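Local coordinates for UPF0230 protein TM1468 (Thermotoga maritima, PDB 1VPV) that binds long-chain fatty acids such as palmitate and may take part in lipid transport or fatty acid metabolism, at residues R243-H248 and D270-P275; V42-G47 and A69-K74. One frame throughout, in Å; residues are numbered along the deposited sequence.

Contact 1: R243-H248 and D270-P275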
loop_
_atom_site.group_PDB
_atom_site.type_symbol
_atom_site.label_atom_id
_atom_site.label_comp_id
_atom_site.label_asym_id
_atom_site.label_seq_id
_atom_site.Cartn_x
_atom_site.Cartn_y
_atom_site.Cartn_z
ATOM N N ARG A 243 -5.759 8.677 -11.093
ATOM C CA ARG A 243 -4.686 7.699 -11.380
ATOM C C ARG A 243 -4.836 6.542 -10.386
ATOM O O ARG A 243 -5.289 6.746 -9.272
ATOM C CB ARG A 243 -3.301 8.324 -11.296
ATOM C CG ARG A 243 -3.052 9.391 -12.341
ATOM C CD ARG A 243 -1.565 9.750 -12.488
ATOM N NE ARG A 243 -1.043 10.337 -11.250
ATOM C CZ ARG A 243 0.118 10.992 -11.142
ATOM N NH1 ARG A 243 0.889 11.158 -12.190
ATOM N NH2 ARG A 243 0.506 11.504 -9.970
ATOM N N VAL A 244 -4.438 5.343 -10.784
ATOM C CA VAL A 244 -4.829 4.110 -10.081
ATOM C C VAL A 244 -3.730 3.038 -10.091
ATOM O O VAL A 244 -3.079 2.803 -11.115
ATOM C CB VAL A 244 -6.060 3.472 -10.773
ATOM C CG1 VAL A 244 -6.570 2.277 -9.999
ATOM C CG2 VAL A 244 -7.162 4.489 -10.921
ATOM N N ILE A 245 -3.545 2.385 -8.950
ATOM C CA ILE A 245 -2.822 1.131 -8.882
ATOM C C ILE A 245 -3.832 0.063 -8.504
ATOM O O ILE A 245 -4.385 0.108 -7.439
ATOM C CB ILE A 245 -1.697 1.189 -7.836
ATOM C CG1 ILE A 245 -0.727 2.319 -8.188
ATOM C CG2 ILE A 245 -0.925 -0.149 -7.753
ATOM C CD1 ILE A 245 0.455 2.427 -7.205
ATOM N N GLY A 246 -4.100 -0.877 -9.403
ATOM C CA GLY A 246 -4.870 -2.063 -9.068
ATOM C C GLY A 246 -3.996 -3.041 -8.302
ATOM O O GLY A 246 -2.851 -3.339 -8.722
ATOM N N VAL A 247 -4.500 -3.518 -7.158
ATOM C CA VAL A 247 -3.752 -4.493 -6.360
ATOM C C VAL A 247 -4.495 -5.789 -6.227
ATOM O O VAL A 247 -5.722 -5.842 -6.296
ATOM C CB VAL A 247 -3.371 -3.989 -4.941
ATOM C CG1 VAL A 247 -2.453 -2.773 -5.039
ATOM C CG2 VAL A 247 -4.615 -3.679 -4.147
ATOM N N HIS A 248 -3.724 -6.850 -6.034
ATOM C CA HIS A 248 -4.291 -8.160 -5.906
ATOM C C HIS A 248 -3.321 -9.084 -5.185
ATOM O O HIS A 248 -2.120 -8.967 -5.334
ATOM C CB HIS A 248 -4.610 -8.697 -7.300
ATOM C CG HIS A 248 -3.396 -9.088 -8.085
ATOM N ND1 HIS A 248 -2.947 -10.392 -8.162
ATOM C CD2 HIS A 248 -2.523 -8.342 -8.807
ATOM C CE1 HIS A 248 -1.855 -10.432 -8.906
ATOM N NE2 HIS A 248 -1.570 -9.197 -9.296
ATOM N N ASP A 270 -4.001 7.193 -15.784
ATOM C CA ASP A 270 -2.894 6.245 -15.722
ATOM C C ASP A 270 -3.299 5.104 -14.825
ATOM O O ASP A 270 -3.997 5.308 -13.833
ATOM C CB ASP A 270 -1.610 6.900 -15.163
ATOM C CG ASP A 270 -0.348 6.025 -15.362
ATOM O OD1 ASP A 270 0.319 6.187 -16.390
ATOM O OD2 ASP A 270 0.015 5.203 -14.488
ATOM N N GLU A 271 -2.866 3.901 -15.182
ATOM C CA GLU A 271 -3.086 2.759 -14.344
ATOM C C GLU A 271 -1.979 1.744 -14.459
ATOM O O GLU A 271 -1.362 1.595 -15.498
ATOM C CB GLU A 271 -4.426 2.098 -14.665
ATOM C CG GLU A 271 -4.524 1.517 -16.034
ATOM C CD GLU A 271 -5.524 0.355 -16.125
ATOM O OE1 GLU A 271 -6.179 0.033 -15.108
ATOM O OE2 GLU A 271 -5.667 -0.231 -17.223
ATOM N N ILE A 272 -1.750 1.036 -13.373
ATOM C CA ILE A 272 -0.812 -0.067 -13.399
ATOM C C ILE A 272 -1.299 -1.089 -12.352
ATOM O O ILE A 272 -2.029 -0.734 -11.442
ATOM C CB ILE A 272 0.620 0.433 -13.126
ATOM C CG1 ILE A 272 1.608 -0.698 -13.240
ATOM C CG2 ILE A 272 0.724 1.102 -11.732
ATOM C CD1 ILE A 272 3.026 -0.226 -13.403
ATOM N N ILE A 273 -0.932 -2.348 -12.535
ATOM C CA ILE A 273 -1.297 -3.408 -11.622
ATOM C C ILE A 273 -0.073 -3.776 -10.780
ATOM O O ILE A 273 1.027 -3.889 -11.307
ATOM C CB ILE A 273 -1.833 -4.641 -12.405
ATOM C CG1 ILE A 273 -3.236 -4.321 -12.947
ATOM C CG2 ILE A 273 -1.913 -5.883 -11.514
ATOM C CD1 ILE A 273 -3.732 -5.317 -13.968
ATOM N N SER A 274 -0.277 -3.969 -9.483
ATOM C CA SER A 274 0.780 -4.399 -8.571
ATOM C C SER A 274 0.342 -5.547 -7.653
ATOM O O SER A 274 -0.629 -5.420 -6.887
ATOM C CB SER A 274 1.207 -3.228 -7.696
ATOM O OG SER A 274 2.336 -3.554 -6.923
ATOM N N PRO A 275 1.068 -6.657 -7.692
ATOM C CA PRO A 275 0.714 -7.737 -6.784
ATOM C C PRO A 275 0.974 -7.354 -5.318
ATOM O O PRO A 275 1.946 -6.690 -5.016
ATOM C CB PRO A 275 1.638 -8.872 -7.209
ATOM C CG PRO A 275 2.751 -8.225 -7.883
ATOM C CD PRO A 275 2.225 -6.989 -8.528
HETATM O O HOH W 1 -1.326 4.837 -12.017
#

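Contact 2: V42-G47 and A69-K74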
loop_
_atom_site.group_PDB
_atom_site.type_symbol
_atom_site.label_atom_id
_atom_site.label_comp_id
_atom_site.label_asym_id
_atom_site.label_seq_id
_atom_site.Cartn_x
_atom_site.Cartn_y
_atom_site.Cartn_z
ATOM N N VAL A 42 7.697 -11.760 7.876
ATOM C CA VAL A 42 6.645 -12.735 7.969
ATOM C C VAL A 42 7.219 -13.898 8.820
ATOM O O VAL A 42 8.252 -14.480 8.478
ATOM C CB VAL A 42 6.221 -13.207 6.549
ATOM C CG1 VAL A 42 5.348 -14.442 6.610
ATOM C CG2 VAL A 42 5.492 -12.113 5.852
ATOM N N VAL A 43 6.546 -14.199 9.926
ATOM C CA VAL A 43 6.979 -15.215 10.877
ATOM C C VAL A 43 5.916 -16.294 10.977
ATOM O O VAL A 43 4.827 -16.041 11.458
ATOM C CB VAL A 43 7.203 -14.603 12.273
ATOM C CG1 VAL A 43 7.732 -15.649 13.231
ATOM C CG2 VAL A 43 8.198 -13.456 12.172
ATOM N N TRP A 44 6.251 -17.497 10.529
ATOM C CA TRP A 44 5.373 -18.672 10.616
ATOM C C TRP A 44 5.379 -19.316 11.990
ATOM O O TRP A 44 6.346 -19.177 12.745
ATOM C CB TRP A 44 5.840 -19.736 9.634
ATOM C CG TRP A 44 5.841 -19.266 8.276
ATOM C CD1 TRP A 44 6.851 -18.606 7.647
ATOM C CD2 TRP A 44 4.773 -19.359 7.341
ATOM N NE1 TRP A 44 6.485 -18.297 6.375
ATOM C CE2 TRP A 44 5.216 -18.759 6.149
ATOM C CE3 TRP A 44 3.502 -19.924 7.379
ATOM C CZ2 TRP A 44 4.426 -18.707 4.983
ATOM C CZ3 TRP A 44 2.696 -19.857 6.227
ATOM C CH2 TRP A 44 3.171 -19.248 5.042
ATOM N N GLU A 45 4.316 -20.069 12.269
ATOM C CA GLU A 45 4.107 -20.730 13.561
ATOM C C GLU A 45 5.360 -21.459 14.099
ATOM O O GLU A 45 5.616 -21.425 15.293
ATOM C CB GLU A 45 2.924 -21.721 13.462
ATOM C CG GLU A 45 1.977 -21.644 14.634
ATOM C CD GLU A 45 0.816 -22.662 14.556
ATOM O OE1 GLU A 45 0.311 -22.945 13.434
ATOM O OE2 GLU A 45 0.415 -23.173 15.641
ATOM N N ASP A 46 6.114 -22.110 13.207
ATOM C CA ASP A 46 7.302 -22.891 13.567
ATOM C C ASP A 46 8.571 -22.025 13.801
ATOM O O ASP A 46 9.653 -22.555 14.006
ATOM C CB ASP A 46 7.603 -23.934 12.471
ATOM C CG ASP A 46 7.790 -23.298 11.088
ATOM O OD1 ASP A 46 7.828 -22.052 10.984
ATOM O OD2 ASP A 46 7.905 -24.032 10.094
ATOM N N GLY A 47 8.439 -20.705 13.744
ATOM C CA GLY A 47 9.554 -19.813 14.059
ATOM C C GLY A 47 10.384 -19.446 12.848
ATOM O O GLY A 47 11.321 -18.697 12.965
ATOM N N ALA A 69 -0.191 -23.710 2.758
ATOM C CA ALA A 69 0.226 -23.847 4.155
ATOM C C ALA A 69 -0.829 -24.389 5.069
ATOM O O ALA A 69 -2.009 -24.116 4.873
ATOM C CB ALA A 69 0.667 -22.496 4.700
ATOM N N GLY A 70 -0.365 -25.119 6.093
ATOM C CA GLY A 70 -1.201 -25.499 7.221
ATOM C C GLY A 70 -1.607 -24.370 8.166
ATOM O O GLY A 70 -2.499 -24.560 8.980
ATOM N N SER A 71 -0.972 -23.202 8.065
ATOM C CA SER A 71 -1.160 -22.125 9.033
ATOM C C SER A 71 -1.036 -20.773 8.345
ATOM O O SER A 71 -0.653 -20.708 7.176
ATOM C CB SER A 71 -0.153 -22.233 10.209
ATOM O OG SER A 71 1.179 -21.927 9.802
ATOM N N VAL A 72 -1.405 -19.700 9.059
ATOM C CA VAL A 72 -1.242 -18.358 8.554
ATOM C C VAL A 72 -0.181 -17.680 9.423
ATOM O O VAL A 72 -0.267 -17.692 10.607
ATOM C CB VAL A 72 -2.584 -17.600 8.585
ATOM C CG1 VAL A 72 -2.402 -16.110 8.336
ATOM C CG2 VAL A 72 -3.518 -18.165 7.529
ATOM N N PRO A 73 0.830 -17.067 8.819
ATOM C CA PRO A 73 1.864 -16.537 9.697
ATOM C C PRO A 73 1.460 -15.186 10.271
ATOM O O PRO A 73 0.424 -14.629 9.902
ATOM C CB PRO A 73 3.044 -16.353 8.749
ATOM C CG PRO A 73 2.458 -16.164 7.422
ATOM C CD PRO A 73 1.093 -16.775 7.404
ATOM N N LYS A 74 2.324 -14.664 11.128
ATOM C CA LYS A 74 2.232 -13.326 11.661
ATOM C C LYS A 74 3.271 -12.423 10.974
ATOM O O LYS A 74 4.153 -12.892 10.281
ATOM C CB LYS A 74 2.490 -13.379 13.172
ATOM C CG LYS A 74 1.630 -14.421 13.876
ATOM C CD LYS A 74 1.542 -14.229 15.418
ATOM C CE LYS A 74 0.720 -15.341 16.130
ATOM N NZ LYS A 74 -0.511 -15.806 15.396
HETATM O O HOH W 2 2.055 -19.705 10.880
#

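Contact 1: R243-H248 and D270-P275
I245 and I272 run next to each other on one face of two parallel strands, touching through I245 CG1 and I272 CG2 at 4.0 Å, while the far end of I272 leads off from its neighbour. These are the two strands of a beta-alpha-beta unit in the DegV fold, 241-248 and 267-275, the latter an edge strand of the mixed sheet, joined through helix 252-263. Four backbone bonds hold the pair; the straightest runs from S274 N to G246 O, 169° at the hydrogen.

I245 CG2, set anti to the backbone N, reaches further along the neighbouring strand to S274 CB at 3.7 Å. On the same face R243 and D270 meet through their carbons, CD to CB at 3.9 Å. Their guanidinium and carboxylate planes are 76° apart and the charged ends go elsewhere: R243 to E294 and E146, D270 to R142. A water donates to both V244 O and D270 OD2, tying the strand backbone to that carboxylate. V247, also on this face, touches the bound palmitate.

The other face carries V244, E271 and I273, packed on L259 of the helix. At its far end chi1 of 73° sets the H248 ring between its own N and carbonyl carbon and brings its end nearer to 270-275, with ND1 bonded to N251 N. H248 crosses I273 at about a right angle, CD2 meeting I273 CG2 at 3.7 Å, and P275 CA makes an off-centre CH-pi contact 4.1 Å from the ring centroid.

Contact 2: V42-G47 and A69-K74
V43 and K74 form an antiparallel hydrogen-bonded pair where the two segments meet, with V43 N 2.7 Å from K74 O and K74 N 2.9 Å from V43 O. This short bridge joins strands 35-43 and 74-76 in a mixed sheet of the DegV fold, beside the hexadecanoate-binding T75, whose side chain is about 4 Å from that of V42. Next to it the P73 ring packs on one face of W44, its CG 3.7 Å from the centroid of the six-membered ring and 3° off the normal, a CH-pi contact. With CG anti to its carbonyl carbon (chi1 -59°), the indole lays its benzene half along the 69-74 loop. There CZ3 comes 3.7 Å from A69 CB, while S71 OG stands at the indole edge, in its plane. V42 CG1 meets P73 CG at 3.5 Å, so valine and tryptophan grip the proline together. A water accepts from E45 N and is hydrogen-bonded to S71 OG at 2.6 Å, linking the W44-G47 type I turn to the loop.

W44 NE1 bonds to E50 on strand 49-51, an antiparallel neighbour of strand 35-43. Helix 56-68 packs through F62 on V42 and W44 and through I66 on P73, while T282 of helix 278-284 touches both V42 and P73.

Contact 2 comes first along the chain and is complete before contact 1 begins; their centres lie 28 Å apart and their nearest atoms about 13 Å. They belong to different mixed sheets: 42-47 and 69-74 join strands 35-43 and 74-76 of one, whereas 243-248 and 270-275 are neighbouring strands of the other. Helix 278-284, which follows strand 267-275 of contact 1 in the chain, packs on contact 2 and so bridges the two regions. Both lie near the bound palmitate: contact 1 touches it directly, while the K74 side chain of contact 2 is about 7 Å from it. The lipid site is thus bordered by elements of both sheets.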